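Local coordinates for leucine aminopeptidase 1 (Caenorhabditis elegans, PDB 2HC9), which removes N-terminal amino acids, preferably leucine, from peptides as a two-zinc M17 aminopeptidase and probably serves as a digestive enzyme, at residues I59-G63 with L74-P78; V109-L113 with I127-F131. The protein carries 1 engineered substitution. One frame throughout, in Å; residues are numbered along the deposited sequence.

Contact 1 (I59-G63 with L74-P78); sequences IPASG and LITVP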
loop_
_atom_site.group_PDB
_atom_site.type_symbol
_atom_site.label_atom_id
_atom_site.label_comp_id
_atom_site.label_asym_id
_atom_site.label_seq_id
_atom_site.Cartn_x
_atom_site.Cartn_y
_atom_site.Cartn_z
ATOM N N ILE A 59 -29.312 40.220 4.601
ATOM C CA ILE A 59 -28.568 38.984 4.848
ATOM C C ILE A 59 -29.245 37.821 4.133
ATOM O O ILE A 59 -30.468 37.846 3.932
ATOM C CB ILE A 59 -28.348 38.679 6.355
ATOM C CG1 ILE A 59 -29.676 38.457 7.069
ATOM C CG2 ILE A 59 -27.478 39.764 7.021
ATOM C CD1 ILE A 59 -29.567 38.600 8.545
ATOM N N PRO A 60 -28.451 36.837 3.685
ATOM C CA PRO A 60 -28.981 35.741 2.869
ATOM C C PRO A 60 -29.943 34.810 3.614
ATOM O O PRO A 60 -30.423 35.146 4.702
ATOM C CB PRO A 60 -27.714 34.985 2.447
ATOM C CG PRO A 60 -26.705 35.320 3.482
ATOM C CD PRO A 60 -26.990 36.726 3.866
ATOM N N ALA A 61 -30.222 33.650 3.025
ATOM C CA ALA A 61 -31.123 32.673 3.633
ATOM C C ALA A 61 -30.549 32.053 4.910
ATOM O O ALA A 61 -31.301 31.510 5.719
ATOM C CB ALA A 61 -31.485 31.581 2.622
ATOM N N SER A 62 -29.223 32.118 5.071
ATOM C CA SER A 62 -28.531 31.559 6.245
ATOM C C SER A 62 -27.061 32.016 6.318
ATOM O O SER A 62 -26.511 32.490 5.317
ATOM C CB SER A 62 -28.574 30.036 6.230
ATOM O OG SER A 62 -27.649 29.522 5.297
ATOM N N GLY A 63 -26.432 31.865 7.488
ATOM C CA GLY A 63 -25.044 32.299 7.707
ATOM C C GLY A 63 -24.768 32.937 9.066
ATOM O O GLY A 63 -25.564 32.810 10.010
ATOM N N LEU A 74 -24.754 37.703 14.687
ATOM C CA LEU A 74 -26.080 37.152 14.379
ATOM C C LEU A 74 -25.880 35.868 13.556
ATOM O O LEU A 74 -25.174 35.872 12.552
ATOM C CB LEU A 74 -26.885 38.157 13.545
ATOM C CG LEU A 74 -28.236 37.710 12.954
ATOM C CD1 LEU A 74 -29.274 37.505 14.043
ATOM C CD2 LEU A 74 -28.763 38.728 11.969
ATOM N N ILE A 75 -26.525 34.794 13.987
ATOM C CA ILE A 75 -26.530 33.532 13.253
ATOM C C ILE A 75 -27.930 33.310 12.665
ATOM O O ILE A 75 -28.916 33.188 13.396
ATOM C CB ILE A 75 -26.109 32.341 14.161
ATOM C CG1 ILE A 75 -24.626 32.478 14.541
ATOM C CG2 ILE A 75 -26.381 30.981 13.454
ATOM C CD1 ILE A 75 -24.155 31.381 15.552
ATOM N N THR A 76 -27.996 33.288 11.336
ATOM C CA THR A 76 -29.227 32.984 10.639
ATOM C C THR A 76 -29.271 31.500 10.260
ATOM O O THR A 76 -28.367 30.988 9.588
ATOM C CB THR A 76 -29.399 33.891 9.395
ATOM O OG1 THR A 76 -29.354 35.270 9.804
ATOM C CG2 THR A 76 -30.727 33.612 8.696
ATOM N N VAL A 77 -30.329 30.833 10.692
ATOM C CA VAL A 77 -30.544 29.410 10.448
ATOM C C VAL A 77 -31.485 29.297 9.243
ATOM O O VAL A 77 -32.470 30.026 9.164
ATOM C CB VAL A 77 -31.234 28.766 11.703
ATOM C CG1 VAL A 77 -31.481 27.245 11.513
ATOM C CG2 VAL A 77 -30.371 29.003 12.942
ATOM N N PRO A 78 -31.201 28.373 8.304
ATOM C CA PRO A 78 -32.134 28.235 7.177
ATOM C C PRO A 78 -33.509 27.720 7.590
ATOM O O PRO A 78 -33.642 26.960 8.564
ATOM C CB PRO A 78 -31.434 27.264 6.222
ATOM C CG PRO A 78 -30.320 26.651 6.971
ATOM C CD PRO A 78 -30.051 27.448 8.223
HETATM O O HOH W 1 -26.504 36.034 9.833
#

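Contact 2 (V109-L113 with I127-F131); sequences VHFVL and IARTF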
loop_
_atom_site.group_PDB
_atom_site.type_symbol
_atom_site.label_atom_id
_atom_site.label_comp_id
_atom_site.label_asym_id
_atom_site.label_seq_id
_atom_site.Cartn_x
_atom_site.Cartn_y
_atom_site.Cartn_z
ATOM N N VAL A 109 -21.204 35.214 28.026
ATOM C CA VAL A 109 -21.789 35.053 26.686
ATOM C C VAL A 109 -23.300 34.968 26.780
ATOM O O VAL A 109 -23.847 34.112 27.469
ATOM C CB VAL A 109 -21.240 33.844 25.932
ATOM C CG1 VAL A 109 -21.721 33.887 24.460
ATOM C CG2 VAL A 109 -19.722 33.876 25.995
ATOM N N HIS A 110 -23.965 35.880 26.092
ATOM C CA HIS A 110 -25.408 35.944 26.140
ATOM C C HIS A 110 -25.976 35.506 24.777
ATOM O O HIS A 110 -25.730 36.181 23.758
ATOM C CB HIS A 110 -25.831 37.388 26.454
ATOM C CG HIS A 110 -27.275 37.525 26.848
ATOM N ND1 HIS A 110 -27.869 38.750 27.064
ATOM C CD2 HIS A 110 -28.234 36.595 27.080
ATOM C CE1 HIS A 110 -29.136 38.569 27.408
ATOM N NE2 HIS A 110 -29.383 37.273 27.422
ATOM N N PHE A 111 -26.703 34.389 24.763
ATOM C CA PHE A 111 -27.464 33.981 23.562
ATOM C C PHE A 111 -28.895 34.440 23.677
ATOM O O PHE A 111 -29.562 34.187 24.688
ATOM C CB PHE A 111 -27.447 32.457 23.325
ATOM C CG PHE A 111 -26.077 31.933 22.994
ATOM C CD1 PHE A 111 -25.693 31.748 21.668
ATOM C CD2 PHE A 111 -25.148 31.711 24.016
ATOM C CE1 PHE A 111 -24.394 31.321 21.362
ATOM C CE2 PHE A 111 -23.851 31.279 23.729
ATOM C CZ PHE A 111 -23.465 31.077 22.402
ATOM N N VAL A 112 -29.359 35.074 22.613
ATOM C CA VAL A 112 -30.790 35.285 22.424
ATOM C C VAL A 112 -31.250 34.347 21.308
ATOM O O VAL A 112 -30.940 34.557 20.125
ATOM C CB VAL A 112 -31.125 36.732 22.062
ATOM C CG1 VAL A 112 -32.648 36.855 21.848
ATOM C CG2 VAL A 112 -30.667 37.683 23.200
ATOM N N LEU A 113 -31.976 33.327 21.715
ATOM C CA LEU A 113 -32.424 32.264 20.800
ATOM C C LEU A 113 -33.902 32.437 20.460
ATOM O O LEU A 113 -34.778 32.141 21.281
ATOM C CB LEU A 113 -32.169 30.884 21.424
ATOM C CG LEU A 113 -32.690 29.649 20.643
ATOM C CD1 LEU A 113 -32.020 29.552 19.259
ATOM C CD2 LEU A 113 -32.417 28.381 21.441
ATOM N N ILE A 127 -26.015 24.761 20.640
ATOM C CA ILE A 127 -25.202 25.835 21.274
ATOM C C ILE A 127 -24.324 25.270 22.395
ATOM O O ILE A 127 -23.124 25.584 22.491
ATOM C CB ILE A 127 -26.104 26.982 21.830
ATOM C CG1 ILE A 127 -26.839 27.719 20.701
ATOM C CG2 ILE A 127 -25.294 27.971 22.686
ATOM C CD1 ILE A 127 -28.000 28.632 21.193
ATOM N N ALA A 128 -24.924 24.435 23.246
ATOM C CA ALA A 128 -24.207 23.805 24.349
ATOM C C ALA A 128 -22.955 23.065 23.878
ATOM O O ALA A 128 -21.911 23.144 24.525
ATOM C CB ALA A 128 -25.143 22.843 25.105
ATOM N N ARG A 129 -23.047 22.374 22.736
ATOM C CA ARG A 129 -21.924 21.540 22.222
ATOM C C ARG A 129 -20.675 22.383 21.949
ATOM O O ARG A 129 -19.567 21.839 21.886
ATOM C CB ARG A 129 -22.266 20.817 20.883
ATOM C CG ARG A 129 -23.560 20.003 20.822
ATOM C CD ARG A 129 -23.865 19.437 19.396
ATOM N NE ARG A 129 -25.280 19.027 19.218
ATOM C CZ ARG A 129 -25.818 17.953 19.810
ATOM N NH1 ARG A 129 -27.107 17.641 19.618
ATOM N NH2 ARG A 129 -25.074 17.185 20.609
ATOM N N THR A 130 -20.845 23.690 21.716
ATOM C CA THR A 130 -19.708 24.529 21.327
ATOM C C THR A 130 -18.928 25.027 22.545
ATOM O O THR A 130 -17.909 25.686 22.386
ATOM C CB THR A 130 -20.139 25.772 20.505
ATOM O OG1 THR A 130 -20.884 26.671 21.350
ATOM C CG2 THR A 130 -20.952 25.354 19.231
ATOM N N PHE A 131 -19.431 24.749 23.753
ATOM C CA PHE A 131 -18.716 25.113 24.982
ATOM C C PHE A 131 -17.921 23.930 25.507
ATOM O O PHE A 131 -18.390 23.172 26.370
ATOM C CB PHE A 131 -19.658 25.760 26.017
ATOM C CG PHE A 131 -20.075 27.153 25.594
ATOM C CD1 PHE A 131 -19.207 28.222 25.765
ATOM C CD2 PHE A 131 -21.248 27.347 24.902
ATOM C CE1 PHE A 131 -19.543 29.495 25.309
ATOM C CE2 PHE A 131 -21.605 28.620 24.439
ATOM C CZ PHE A 131 -20.755 29.688 24.643
#

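Contact 1 (I59-G63 with L74-P78)
With CG1 placed between its own backbone N and carbonyl carbon (chi1 63°) and the chain then extended, Ile59 sends CD1 down onto strand 72-77, where it meets Leu74 CD2 at 3.5 Å. Leu74 has CG opposite its backbone N (chi1 172°), and the two side chains cross at about a right angle. The contact lies where the loop after helix 49-58 enters the beta hairpin of strands 63-66 and 72-77, the antiparallel edge of the N-terminal domain's mixed sheet within this chain. Gly63 and Thr76 form a hydrogen-bonded antiparallel pair: Gly63 N donates to Thr76 O over 3.0 Å, nearly straight at 162°, and Thr76 N returns a shorter, more bent bond to Gly63 O. The backbone of Gly63 has positive phi, and a side chain there would be pressed against the preceding carbonyl oxygen. In one of its two modelled conformers Thr76 turns its two branches to different neighbours, CG2 lying 3.7 Å from Ala61 O while OG1 comes beside Ile59 CD1. At the end of the strand, the ring of Pro78 packs through CD against Ser62 CB. Lys26 NZ binds the carbonyl oxygens of Ile59 and Pro60, and Tyr69 of a second subunit packs on Ile59. One water sits beside the pair, donating to Leu74 O at 3.0 Å.

Contact 2 (V109-L113 with I127-F131)
Strand 108-114 packs against the C-terminal end of helix 120-128 and the type I turn from Ala128 to Phe131, with the CA atoms of Phe111 and Ile127 8.8 Å apart, so side chains alone bridge the two backbones. This is the strand-to-helix half of a beta-alpha-beta unit that continues into strand 145-151. Phe111 is central. Ile127 CG2 sits over the middle of one face of its ring, a CH-pi contact 3.6 Å from the centroid and only 10° off the normal; CG2 is carried there opposite the backbone N of Ile127, leaving CD1 to reach Phe111 CD1 and, more loosely, Leu113 CD2. Phe131 meets the same ring rim to rim, Phe111 CE2 to Phe131 CE2 at 3.6 Å, with the planes perpendicular and neither ring over the other's face. Val109 CG1 adds a looser touch at the edge of the Phe131 ring. Phe131 N closes the turn on Ala128 O (3.1 Å), while Ile127 O accepts both Thr130 N and, at 2.7 Å, Thr130 OG1. An alanine at Phe111 would remove the ring and probably leave Ile127 CG2 and the rim of Phe131 facing a gap. Strand 145-151 adds Val146 and Ile148 against Phe111. The side chains that meet across strand, helix end and turn are all apolar and buried, and cohere through shape and dispersion, while the polar bonding shapes the turn.

Both contacts belong to the N-terminal domain and reach the same six-stranded mixed sheet, away from the zinc site. Their centres lie about 16 Å apart, and about 6 Å separates their nearest atoms without a touch. Contact 1 closes before contact 2 opens along the chain. In the sheet, strand 18-25 stands between strands 72-77 and 108-114, and Ile21 and Val23 carry packing from one to the other; Leu97 of helix 90-97 also touches both Ile75 and Phe111. The pair illustrates two ways of building one domain: backbone pairing adds the antiparallel edge strand in contact 1, whereas side-chain packing lays a helix on the parallel strands in contact 2.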